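Nucleoporin NUP145N (Chaetomium thermophilum, PDB 5HB6) probably serves as a building block of the nuclear pore complex and a docking partner for transport factors, represented here by its autopeptidase (S59) domain. Local coordinates at residues V25-G30 and D51-T56; G35-K40 and V58-R63; A72-P75 and L81-P84; S92-G97 and R103-H108. The protein carries 1 engineered substitution. One frame throughout, in Å; residues are numbered along the deposited sequence. Where two conformers were deposited one is given.

All four contacts lie in the autopeptidase domain. Interactions 1 and 2 are neighbours, their centres about 9 Å apart. Strands 28-31 and 35-39 pair in the antiparallel six-stranded sheet, and along the chain the two contacts alternate. Interaction 3 follows in the loop before strand 85-89, its centre about 13 Å from that of interaction 1. It touches interaction 1 through Leu-81, and interaction 2 through Leu-81, Val-83 and Pro-84. Interaction 4 comes last and joins the loop after strand 85-89 to helix 102-113. Its centre is about 32 Å from that of interaction 3. The first three thus join one continuous packed region, and the fourth stands apart at the far end.

Interaction 1. Residues V25-G30 and D51-T56; sequences VGFTVG and DDLFGT
The backbones come nearest at Val-29 and Phe-54, whose CA atoms are 8.1 Å apart, so side chains bridge the gap. The contact lies over the antiparallel six-stranded sheet of the autopeptidase domain. Val-29 stands on strand 28-31, and Leu-53 and Phe-54 belong to the long loop that leads to strand 58-61. The contact is apolar. Val-29 uses both of its methyl groups. CG2 meets Leu-53 CD2 at 4.0 Å, in the one of two modelled conformers of Leu-53 considered here. CG1 turns to Phe-54 and comes to the edge of its ring, near the ring plane. CG1 gets there because it is anti to the backbone N (chi1 176°), while CG2 sits beside that N. Val-58 touches both Val-29 and Leu-53, and Tyr-4 and Met-6 of strand 4-7 touch Phe-54. Within the loop, Thr-56 N bonds to Leu-53 O. Phe-27 approaches Leu-53 from the opposite direction. Its CZ atom leads, and the methyl Leu-53 CD1 lies at the ring edge, 4.1 Å from Phe-27 CZ.

Interaction 2. Residues G35-K40 and V58-R63; sequences GSVQFK and VILEPR
The backbone of Leu-60 is held by polar partners on both sides of its peptide unit: its N bonds to the Tyr-4 hydroxyl, and its O to Arg-31 NH1. Between the two segments themselves the contact is apolar. The Val-37 side chain points toward Leu-60, and Val-37 CG2 meets Leu-60 CD2 at 4.0 Å. The other leucine methyl, Leu-60 CD1, lies 4.1 Å from Gly-35 O, so the forked end of Leu-60 reaches over two residues of the strand. The chi1 of -70° puts Leu-60 CG anti to the carbonyl carbon and beside the backbone N, and this sends the two methyls out to Val-37 and Gly-35. This is a hairpin packed on a sheet. Strands 58-61 and 64-67 pair antiparallel, joined through Pro-62 and Arg-63, and their inner side chains rest on the six-stranded sheet. Ala-65 of the second hairpin strand touches both Val-37 and Leu-60. Gly-35 has backbone angles at which a CB would press on the carbonyl O of the residue before, so its lack of a side chain suits the strand there. Val-37 CG1 turns to its own strand. It sits 3.7 Å above the plane of the Phe-39 ring, offset toward the rim. Backbone bonds tie strand 35-39 to its neighbours, Val-37 N to Val-29 O and Lys-40 N to Pro-84 O.

Interaction 3. Residues A72-P75 and L81-P84; sequences AKKP and LNVP
Asn-82 is the centre of an inverse gamma turn, and its side chain binds the backbone at two other places. The amide nitrogen ND2 donates to Pro-75 O at 2.8 Å. The bond is fairly straight, with an N-H...O angle of 158°. Pro-75 O lies in the amide plane of Asn-82, whereas the donor is tilted 25° from the carbonyl plane of Pro-75. With CG anti to the backbone N (chi1 -165°), the amide extends toward the loop of Pro-75. At its other end, OD1 accepts a hydrogen bond from Phe-137 N. One amide thus ties two backbone segments together, and these two bonds fix its rotation. An alanine here is likely to cost Pro-75 O and Phe-137 N these partners and to let the loop carrying Pro-75 move. The gamma turn itself has a weak bond from Val-83 N to Leu-81 O. Beside the amide, Pro-75 CG lies 4.3 Å from Asn-82 CB. Lys-74 passes by with its aliphatic chain, in one of two modelled conformers, on the way to Val-67 O, which NZ binds. His-136 also touches Asn-82. Autopeptidases of this family cleave after a His-Phe pair, so the contact probably borders the processing site. Both segments belong to the loop between strands 64-67 and 85-89. Pro-75 packs on Tyr-68 at its start, and Leu-81 and Val-83 lie on Phe-39 of strand 35-39.

Interaction 4. Residues S92-G97 and R103-H108; sequences SWPRGG and RRLERH. With SO4 (sulfate ion), chain C.
Hydrogen bonding between the segments rests on His-108, whose NE2 donates to Ser-92 O at 2.9 Å. The bond is bent, at 130°, and Ser-92 O lies in the imidazole plane. Packing follows. Pro-94 lies across the histidine face in a CH-pi contact, its CA 3.7 Å from the ring centroid. Pro-94 CG meets Leu-105 CD1 at 3.9 Å. The His-108 chi1 of 171° sets CG anti to the backbone N and carries the ring out from the helix. An alanine here would probably leave Ser-92 O without this donor and Pro-94 without the imidazole face it packs on. Hydrogen bonds to a bound sulfate, probably from the crystallisation liquor, form the third group. The type I turn from Pro-94 to Gly-97 gives Arg-95 N to O1 and Gly-96 N to O3. Arg-95 NE bonds O1 and O4, and its NH2 makes a longer bond to O4. Arg-104 grips O2 through NE and O4 through NH1, so both arginines share O4. The sulfur lies in both guanidinium planes. Tyr-123 of strand 119-124 meets the His-108 ring edge-to-face and touches Pro-94 and Leu-105, so helix 102-113 packs against that strand.

Interaction 1. Residues V25-G30 and D51-T56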
loop_
_atom_site.group_PDB
_atom_site.type_symbol
_atom_site.label_atom_id
_atom_site.label_comp_id
_atom_site.label_asym_id
_atom_site.label_seq_id
_atom_site.Cartn_x
_atom_site.Cartn_y
_atom_site.Cartn_z
ATOM N N VAL A 25 -4.078 2.673 14.560
ATOM C CA VAL A 25 -4.763 1.531 13.965
ATOM C C VAL A 25 -5.445 1.980 12.684
ATOM O O VAL A 25 -6.028 3.073 12.621
ATOM C CB VAL A 25 -5.792 0.960 14.961
ATOM C CG1 VAL A 25 -6.635 -0.135 14.331
ATOM C CG2 VAL A 25 -5.085 0.433 16.204
ATOM N N GLY A 26 -5.386 1.136 11.663
ATOM C CA GLY A 26 -6.057 1.428 10.414
ATOM C C GLY A 26 -5.359 2.440 9.546
ATOM O O GLY A 26 -6.003 3.048 8.681
ATOM N N PHE A 27 -4.061 2.656 9.759
ATOM C CA PHE A 27 -3.351 3.680 9.006
ATOM C C PHE A 27 -3.296 3.282 7.537
ATOM O O PHE A 27 -2.881 2.176 7.203
ATOM C CB PHE A 27 -1.950 3.915 9.572
ATOM C CG PHE A 27 -1.252 5.089 8.967
ATOM C CD1 PHE A 27 -1.826 6.351 8.999
ATOM C CD2 PHE A 27 -0.024 4.943 8.341
ATOM C CE1 PHE A 27 -1.181 7.427 8.437
ATOM C CE2 PHE A 27 0.624 6.034 7.801
ATOM C CZ PHE A 27 0.034 7.257 7.826
ATOM N N THR A 28 -3.680 4.216 6.673
ATOM C CA THR A 28 -3.833 3.966 5.247
ATOM C C THR A 28 -3.260 5.165 4.519
ATOM O O THR A 28 -3.591 6.297 4.867
ATOM C CB THR A 28 -5.316 3.814 4.882
ATOM O OG1 THR A 28 -5.872 2.739 5.644
ATOM C CG2 THR A 28 -5.515 3.497 3.422
ATOM N N VAL A 29 -2.402 4.922 3.530
ATOM C CA VAL A 29 -1.900 5.947 2.629
ATOM C C VAL A 29 -2.360 5.587 1.242
ATOM O O VAL A 29 -2.158 4.455 0.798
ATOM C CB VAL A 29 -0.368 6.067 2.693
ATOM C CG1 VAL A 29 0.143 7.104 1.659
ATOM C CG2 VAL A 29 0.065 6.472 4.092
ATOM N N GLY A 30 -3.028 6.531 0.576
ATOM C CA GLY A 30 -3.541 6.277 -0.751
ATOM C C GLY A 30 -3.188 7.398 -1.708
ATOM O O GLY A 30 -2.710 8.466 -1.305
ATOM N N ASP A 51 4.346 15.680 7.469
ATOM C CA ASP A 51 4.377 16.674 6.411
ATOM C C ASP A 51 5.347 16.313 5.300
ATOM O O ASP A 51 5.411 17.023 4.292
ATOM C CB ASP A 51 4.748 18.045 6.981
ATOM C CG ASP A 51 3.549 18.782 7.553
ATOM O OD1 ASP A 51 2.430 18.637 6.999
ATOM O OD2 ASP A 51 3.721 19.496 8.561
ATOM N N ASP A 52 6.106 15.235 5.452
ATOM C CA ASP A 52 7.036 14.804 4.425
ATOM C C ASP A 52 6.970 13.293 4.342
ATOM O O ASP A 52 7.969 12.581 4.451
ATOM C CB ASP A 52 8.451 15.299 4.696
ATOM C CG ASP A 52 9.349 15.145 3.492
ATOM O OD1 ASP A 52 8.807 15.096 2.364
ATOM O OD2 ASP A 52 10.587 15.073 3.669
ATOM N N LEU A 53 5.752 12.801 4.145
ATOM C CA LEU A 53 5.465 11.384 4.004
ATOM C C LEU A 53 5.156 11.026 2.559
ATOM O O LEU A 53 5.802 10.137 1.979
ATOM C CB LEU A 53 4.271 11.030 4.897
ATOM C CG LEU A 53 4.005 9.557 5.191
ATOM C CD1 LEU A 53 3.319 9.408 6.555
ATOM C CD2 LEU A 53 3.153 8.958 4.102
ATOM N N PHE A 54 4.199 11.723 1.951
ATOM C CA PHE A 54 3.777 11.414 0.590
ATOM C C PHE A 54 4.939 11.631 -0.366
ATOM O O PHE A 54 5.538 12.712 -0.389
ATOM C CB PHE A 54 2.635 12.347 0.170
ATOM C CG PHE A 54 1.392 12.279 1.031
ATOM C CD1 PHE A 54 0.904 11.080 1.551
ATOM C CD2 PHE A 54 0.692 13.445 1.271
ATOM C CE1 PHE A 54 -0.239 11.083 2.298
ATOM C CE2 PHE A 54 -0.459 13.431 1.996
ATOM C CZ PHE A 54 -0.927 12.251 2.523
ATOM N N GLY A 55 5.228 10.623 -1.184
ATOM C CA GLY A 55 6.274 10.762 -2.174
ATOM C C GLY A 55 7.681 10.727 -1.632
ATOM O O GLY A 55 8.634 10.849 -2.415
ATOM N N THR A 56 7.843 10.530 -0.326
ATOM C CA THR A 56 9.138 10.558 0.340
ATOM C C THR A 56 9.328 9.266 1.129
ATOM O O THR A 56 10.338 8.581 0.968
ATOM C CB THR A 56 9.201 11.774 1.259
ATOM O OG1 THR A 56 9.127 12.960 0.457
ATOM C CG2 THR A 56 10.482 11.791 2.043
#

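Interaction 2. Residues G35-K40 and V58-R63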
loop_
_atom_site.group_PDB
_atom_site.type_symbol
_atom_site.label_atom_id
_atom_site.label_comp_id
_atom_site.label_asym_id
_atom_site.label_seq_id
_atom_site.Cartn_x
_atom_site.Cartn_y
_atom_site.Cartn_z
ATOM N N GLY A 35 -4.030 3.759 -5.997
ATOM C CA GLY A 35 -4.409 2.714 -5.062
ATOM C C GLY A 35 -4.029 3.105 -3.657
ATOM O O GLY A 35 -3.996 4.299 -3.319
ATOM N N SER A 36 -3.760 2.096 -2.820
ATOM C CA SER A 36 -3.610 2.335 -1.397
ATOM C C SER A 36 -2.743 1.278 -0.752
ATOM O O SER A 36 -2.623 0.150 -1.238
ATOM C CB SER A 36 -4.974 2.394 -0.687
ATOM O OG SER A 36 -5.640 1.157 -0.860
ATOM N N VAL A 37 -2.171 1.672 0.390
ATOM C CA VAL A 37 -1.453 0.780 1.297
ATOM C C VAL A 37 -2.132 0.913 2.663
ATOM O O VAL A 37 -2.197 2.008 3.232
ATOM C CB VAL A 37 0.029 1.164 1.400
ATOM C CG1 VAL A 37 0.764 0.229 2.332
ATOM C CG2 VAL A 37 0.673 1.206 0.037
ATOM N N GLN A 38 -2.676 -0.193 3.144
ATOM C CA GLN A 38 -3.366 -0.270 4.429
ATOM C C GLN A 38 -2.489 -1.084 5.362
ATOM O O GLN A 38 -2.321 -2.287 5.163
ATOM C CB GLN A 38 -4.729 -0.947 4.297
ATOM C CG GLN A 38 -5.742 -0.183 3.470
ATOM C CD GLN A 38 -7.027 -0.970 3.245
ATOM O OE1 GLN A 38 -7.880 -1.008 4.121
ATOM N NE2 GLN A 38 -7.156 -1.628 2.090
ATOM N N PHE A 39 -1.938 -0.442 6.387
ATOM C CA PHE A 39 -1.089 -1.162 7.327
ATOM C C PHE A 39 -1.954 -2.036 8.231
ATOM O O PHE A 39 -2.979 -1.581 8.761
ATOM C CB PHE A 39 -0.174 -0.187 8.072
ATOM C CG PHE A 39 0.744 0.551 7.128
ATOM C CD1 PHE A 39 1.929 -0.034 6.703
ATOM C CD2 PHE A 39 0.384 1.770 6.585
ATOM C CE1 PHE A 39 2.755 0.606 5.801
ATOM C CE2 PHE A 39 1.190 2.410 5.659
ATOM C CZ PHE A 39 2.381 1.824 5.263
ATOM N N LYS A 40 -1.541 -3.281 8.400
ATOM C CA LYS A 40 -2.390 -4.297 8.997
ATOM C C LYS A 40 -2.257 -4.387 10.509
ATOM O O LYS A 40 -3.108 -5.014 11.142
ATOM C CB LYS A 40 -2.102 -5.663 8.349
ATOM C CG LYS A 40 -2.623 -5.734 6.899
ATOM C CD LYS A 40 -2.118 -6.935 6.117
ATOM C CE LYS A 40 -2.605 -8.218 6.696
ATOM N NZ LYS A 40 -2.167 -9.365 5.837
ATOM N N VAL A 58 6.305 7.009 1.631
ATOM C CA VAL A 58 5.407 6.146 0.875
ATOM C C VAL A 58 5.259 6.755 -0.509
ATOM O O VAL A 58 4.792 7.890 -0.648
ATOM C CB VAL A 58 4.047 5.983 1.574
ATOM C CG1 VAL A 58 3.135 5.072 0.749
ATOM C CG2 VAL A 58 4.231 5.468 3.005
ATOM N N ILE A 59 5.635 5.992 -1.533
ATOM C CA ILE A 59 5.582 6.463 -2.915
ATOM C C ILE A 59 4.581 5.592 -3.646
ATOM O O ILE A 59 4.755 4.365 -3.712
ATOM C CB ILE A 59 6.946 6.413 -3.624
ATOM C CG1 ILE A 59 7.952 7.302 -2.905
ATOM C CG2 ILE A 59 6.814 6.922 -5.034
ATOM C CD1 ILE A 59 8.700 6.618 -1.839
ATOM N N LEU A 60 3.565 6.231 -4.214
ATOM C CA LEU A 60 2.520 5.565 -4.977
ATOM C C LEU A 60 2.521 6.133 -6.386
ATOM O O LEU A 60 2.196 7.296 -6.595
ATOM C CB LEU A 60 1.165 5.771 -4.298
ATOM C CG LEU A 60 1.027 5.011 -2.983
ATOM C CD1 LEU A 60 -0.206 5.423 -2.221
ATOM C CD2 LEU A 60 0.953 3.521 -3.241
ATOM N N GLU A 61 2.875 5.304 -7.348
ATOM C CA GLU A 61 2.713 5.617 -8.758
ATOM C C GLU A 61 2.008 4.435 -9.395
ATOM O O GLU A 61 1.946 3.354 -8.792
ATOM C CB GLU A 61 4.066 5.877 -9.443
ATOM C CG GLU A 61 4.796 7.081 -8.837
ATOM C CD GLU A 61 6.152 7.344 -9.461
ATOM O OE1 GLU A 61 6.699 6.426 -10.107
ATOM O OE2 GLU A 61 6.662 8.471 -9.295
ATOM N N PRO A 62 1.427 4.601 -10.584
ATOM C CA PRO A 62 0.621 3.510 -11.139
ATOM C C PRO A 62 1.373 2.193 -11.122
ATOM O O PRO A 62 2.501 2.076 -11.590
ATOM C CB PRO A 62 0.302 3.992 -12.554
ATOM C CG PRO A 62 0.249 5.472 -12.411
ATOM C CD PRO A 62 1.420 5.774 -11.483
ATOM N N ARG A 63 0.747 1.199 -10.497
ATOM C CA ARG A 63 1.257 -0.160 -10.424
ATOM C C ARG A 63 2.512 -0.279 -9.575
ATOM O O ARG A 63 3.248 -1.258 -9.686
ATOM C CB ARG A 63 1.468 -0.750 -11.813
ATOM C CG ARG A 63 0.186 -0.673 -12.661
ATOM C CD ARG A 63 0.350 -1.300 -14.034
ATOM N NE ARG A 63 0.683 -2.718 -13.865
ATOM C CZ ARG A 63 1.406 -3.436 -14.709
ATOM N NH1 ARG A 63 1.874 -2.901 -15.822
ATOM N NH2 ARG A 63 1.681 -4.684 -14.438
#

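Interaction 3. Residues A72-P75 and L81-P84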
loop_
_atom_site.group_PDB
_atom_site.type_symbol
_atom_site.label_atom_id
_atom_site.label_comp_id
_atom_site.label_asym_id
_atom_site.label_seq_id
_atom_site.Cartn_x
_atom_site.Cartn_y
_atom_site.Cartn_z
ATOM N N ALA A 72 19.497 3.157 3.208
ATOM C CA ALA A 72 20.241 3.481 4.419
ATOM C C ALA A 72 19.338 3.979 5.540
ATOM O O ALA A 72 19.756 3.962 6.708
ATOM C CB ALA A 72 21.316 4.528 4.117
ATOM N N LYS A 73 18.122 4.417 5.207
ATOM C CA LYS A 73 17.178 4.992 6.157
ATOM C C LYS A 73 15.874 4.215 6.105
ATOM O O LYS A 73 14.809 4.789 5.856
ATOM C CB LYS A 73 16.912 6.466 5.834
ATOM C CG LYS A 73 18.106 7.386 6.052
ATOM C CD LYS A 73 17.669 8.782 6.538
ATOM C CE LYS A 73 17.926 9.876 5.496
ATOM N NZ LYS A 73 16.833 10.894 5.441
ATOM N N LYS A 74 15.961 2.907 6.335
ATOM C CA LYS A 74 14.809 2.014 6.320
ATOM C C LYS A 74 14.855 1.245 7.634
ATOM O O LYS A 74 15.854 0.549 7.898
ATOM C CB LYS A 74 14.948 1.067 5.129
ATOM C CG LYS A 74 13.777 0.141 4.907
ATOM C CD LYS A 74 14.073 -0.789 3.750
ATOM C CE LYS A 74 12.845 -1.545 3.316
ATOM N NZ LYS A 74 12.073 -0.803 2.278
ATOM N N PRO A 75 13.834 1.337 8.489
ATOM C CA PRO A 75 13.896 0.657 9.803
ATOM C C PRO A 75 13.778 -0.850 9.679
ATOM O O PRO A 75 13.378 -1.370 8.628
ATOM C CB PRO A 75 12.684 1.232 10.550
ATOM C CG PRO A 75 11.756 1.636 9.494
ATOM C CD PRO A 75 12.597 2.125 8.356
ATOM N N LEU A 81 6.854 1.935 9.491
ATOM C CA LEU A 81 5.924 1.412 8.506
ATOM C C LEU A 81 6.410 0.123 7.840
ATOM O O LEU A 81 5.774 -0.344 6.888
ATOM C CB LEU A 81 5.624 2.483 7.462
ATOM C CG LEU A 81 4.966 3.738 8.006
ATOM C CD1 LEU A 81 4.678 4.695 6.901
ATOM C CD2 LEU A 81 3.687 3.403 8.752
ATOM N N ASN A 82 7.504 -0.472 8.324
ATOM C CA ASN A 82 8.048 -1.699 7.737
ATOM C C ASN A 82 7.372 -2.903 8.389
ATOM O O ASN A 82 7.971 -3.699 9.112
ATOM C CB ASN A 82 9.565 -1.736 7.898
ATOM C CG ASN A 82 10.219 -2.791 7.013
ATOM O OD1 ASN A 82 9.556 -3.397 6.165
ATOM N ND2 ASN A 82 11.531 -2.999 7.195
ATOM N N VAL A 83 6.079 -3.014 8.105
ATOM C CA VAL A 83 5.189 -3.925 8.815
ATOM C C VAL A 83 4.220 -4.533 7.809
ATOM O O VAL A 83 4.121 -4.072 6.661
ATOM C CB VAL A 83 4.418 -3.200 9.934
ATOM C CG1 VAL A 83 5.375 -2.572 10.951
ATOM C CG2 VAL A 83 3.477 -2.134 9.356
ATOM N N PRO A 84 3.441 -5.530 8.214
ATOM C CA PRO A 84 2.471 -6.122 7.286
ATOM C C PRO A 84 1.477 -5.091 6.735
ATOM O O PRO A 84 1.002 -4.200 7.451
ATOM C CB PRO A 84 1.781 -7.186 8.151
ATOM C CG PRO A 84 2.828 -7.591 9.125
ATOM C CD PRO A 84 3.540 -6.314 9.458
#

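Interaction 4. Residues S92-G97 and R103-H108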
loop_
_atom_site.group_PDB
_atom_site.type_symbol
_atom_site.label_atom_id
_atom_site.label_comp_id
_atom_site.label_asym_id
_atom_site.label_seq_id
_atom_site.Cartn_x
_atom_site.Cartn_y
_atom_site.Cartn_z
ATOM N N SER A 92 -4.192 -3.065 -13.025
ATOM C CA SER A 92 -3.538 -4.357 -12.957
ATOM C C SER A 92 -4.147 -5.378 -13.909
ATOM O O SER A 92 -4.047 -6.591 -13.669
ATOM C CB SER A 92 -3.535 -4.867 -11.519
ATOM O OG SER A 92 -2.821 -3.968 -10.676
ATOM N N TRP A 93 -4.688 -4.891 -15.034
ATOM C CA TRP A 93 -5.312 -5.663 -16.084
ATOM C C TRP A 93 -4.349 -6.685 -16.660
ATOM O O TRP A 93 -3.125 -6.533 -16.559
ATOM C CB TRP A 93 -5.672 -4.719 -17.236
ATOM C CG TRP A 93 -6.406 -3.490 -16.863
ATOM C CD1 TRP A 93 -5.895 -2.228 -16.832
ATOM C CD2 TRP A 93 -7.773 -3.386 -16.475
ATOM N NE1 TRP A 93 -6.854 -1.344 -16.436
ATOM C CE2 TRP A 93 -8.023 -2.027 -16.202
ATOM C CE3 TRP A 93 -8.804 -4.307 -16.310
ATOM C CZ2 TRP A 93 -9.271 -1.566 -15.799
ATOM C CZ3 TRP A 93 -10.044 -3.845 -15.921
ATOM C CH2 TRP A 93 -10.272 -2.490 -15.675
ATOM N N PRO A 94 -4.898 -7.695 -17.331
ATOM C CA PRO A 94 -4.093 -8.577 -18.176
ATOM C C PRO A 94 -3.179 -7.777 -19.088
ATOM O O PRO A 94 -3.429 -6.594 -19.376
ATOM C CB PRO A 94 -5.157 -9.319 -18.992
ATOM C CG PRO A 94 -6.329 -9.420 -18.077
ATOM C CD PRO A 94 -6.331 -8.054 -17.378
ATOM N N ARG A 95 -2.123 -8.429 -19.569
ATOM C CA ARG A 95 -1.142 -7.737 -20.399
ATOM C C ARG A 95 -1.791 -7.080 -21.605
ATOM O O ARG A 95 -1.385 -5.995 -22.014
ATOM C CB ARG A 95 -0.039 -8.697 -20.860
ATOM C CG ARG A 95 1.004 -9.052 -19.801
ATOM C CD ARG A 95 0.590 -10.225 -18.911
ATOM N NE ARG A 95 0.530 -11.494 -19.647
ATOM C CZ ARG A 95 1.556 -12.322 -19.846
ATOM N NH1 ARG A 95 2.774 -12.040 -19.371
ATOM N NH2 ARG A 95 1.365 -13.444 -20.535
ATOM N N GLY A 96 -2.795 -7.720 -22.187
ATOM C CA GLY A 96 -3.521 -7.163 -23.318
ATOM C C GLY A 96 -4.532 -6.073 -22.994
ATOM O O GLY A 96 -5.208 -5.573 -23.898
ATOM N N GLY A 97 -4.670 -5.693 -21.725
ATOM C CA GLY A 97 -5.509 -4.577 -21.343
ATOM C C GLY A 97 -6.871 -4.960 -20.797
ATOM O O GLY A 97 -7.189 -6.138 -20.602
ATOM N N ARG A 103 -10.809 -17.361 -20.827
ATOM C CA ARG A 103 -9.769 -18.242 -20.310
ATOM C C ARG A 103 -8.488 -17.480 -19.987
ATOM O O ARG A 103 -7.832 -17.760 -18.976
ATOM C CB ARG A 103 -9.511 -19.351 -21.336
ATOM C CG ARG A 103 -10.747 -20.211 -21.630
ATOM C CD ARG A 103 -11.277 -20.037 -23.059
ATOM N NE ARG A 103 -12.076 -18.818 -23.241
ATOM C CZ ARG A 103 -11.732 -17.766 -23.987
ATOM N NH1 ARG A 103 -10.577 -17.735 -24.647
ATOM N NH2 ARG A 103 -12.555 -16.722 -24.071
ATOM N N ARG A 104 -8.111 -16.512 -20.828
ATOM C CA ARG A 104 -6.901 -15.741 -20.553
ATOM C C ARG A 104 -7.048 -14.943 -19.269
ATOM O O ARG A 104 -6.088 -14.798 -18.502
ATOM C CB ARG A 104 -6.573 -14.795 -21.712
ATOM C CG ARG A 104 -6.189 -15.510 -23.001
ATOM C CD ARG A 104 -5.347 -14.612 -23.906
ATOM N NE ARG A 104 -4.020 -14.378 -23.342
ATOM C CZ ARG A 104 -2.938 -15.121 -23.578
ATOM N NH1 ARG A 104 -1.789 -14.809 -22.998
ATOM N NH2 ARG A 104 -2.984 -16.167 -24.396
ATOM N N LEU A 105 -8.236 -14.393 -19.036
ATOM C CA LEU A 105 -8.458 -13.661 -17.799
ATOM C C LEU A 105 -8.346 -14.586 -16.598
ATOM O O LEU A 105 -7.778 -14.211 -15.569
ATOM C CB LEU A 105 -9.818 -12.986 -17.852
ATOM C CG LEU A 105 -10.209 -12.259 -16.574
ATOM C CD1 LEU A 105 -9.176 -11.206 -16.169
ATOM C CD2 LEU A 105 -11.556 -11.619 -16.792
ATOM N N GLU A 106 -8.825 -15.825 -16.730
ATOM C CA GLU A 106 -8.632 -16.801 -15.663
ATOM C C GLU A 106 -7.152 -17.057 -15.403
ATOM O O GLU A 106 -6.725 -17.107 -14.247
ATOM C CB GLU A 106 -9.341 -18.109 -16.012
ATOM C CG GLU A 106 -10.852 -17.999 -16.126
ATOM C CD GLU A 106 -11.513 -19.329 -16.495
ATOM O OE1 GLU A 106 -10.785 -20.312 -16.780
ATOM O OE2 GLU A 106 -12.766 -19.398 -16.501
ATOM N N ARG A 107 -6.342 -17.209 -16.462
ATOM C CA ARG A 107 -4.919 -17.477 -16.262
ATOM C C ARG A 107 -4.207 -16.262 -15.678
ATOM O O ARG A 107 -3.245 -16.406 -14.916
ATOM C CB ARG A 107 -4.245 -17.909 -17.568
ATOM C CG ARG A 107 -2.720 -17.997 -17.442
ATOM C CD ARG A 107 -2.113 -19.165 -18.183
ATOM N NE ARG A 107 -0.691 -19.290 -17.858
ATOM C CZ ARG A 107 -0.194 -20.047 -16.879
ATOM N NH1 ARG A 107 1.117 -20.087 -16.682
ATOM N NH2 ARG A 107 -0.991 -20.771 -16.102
ATOM N N HIS A 108 -4.631 -15.061 -16.078
ATOM C CA HIS A 108 -4.086 -13.831 -15.503
ATOM C C HIS A 108 -4.244 -13.838 -13.994
ATOM O O HIS A 108 -3.299 -13.552 -13.243
ATOM C CB HIS A 108 -4.840 -12.639 -16.084
ATOM C CG HIS A 108 -4.539 -11.333 -15.417
ATOM N ND1 HIS A 108 -3.300 -10.732 -15.491
ATOM C CD2 HIS A 108 -5.328 -10.490 -14.710
ATOM C CE1 HIS A 108 -3.333 -9.588 -14.829
ATOM N NE2 HIS A 108 -4.551 -9.415 -14.347
HETATM S S SO4 C . -2.773 -11.730 -20.953
HETATM O O1 SO4 C . -2.506 -11.272 -19.585
HETATM O O2 SO4 C . -3.832 -12.752 -20.984
HETATM O O3 SO4 C . -3.070 -10.597 -21.870
HETATM O O4 SO4 C . -1.570 -12.363 -21.547
#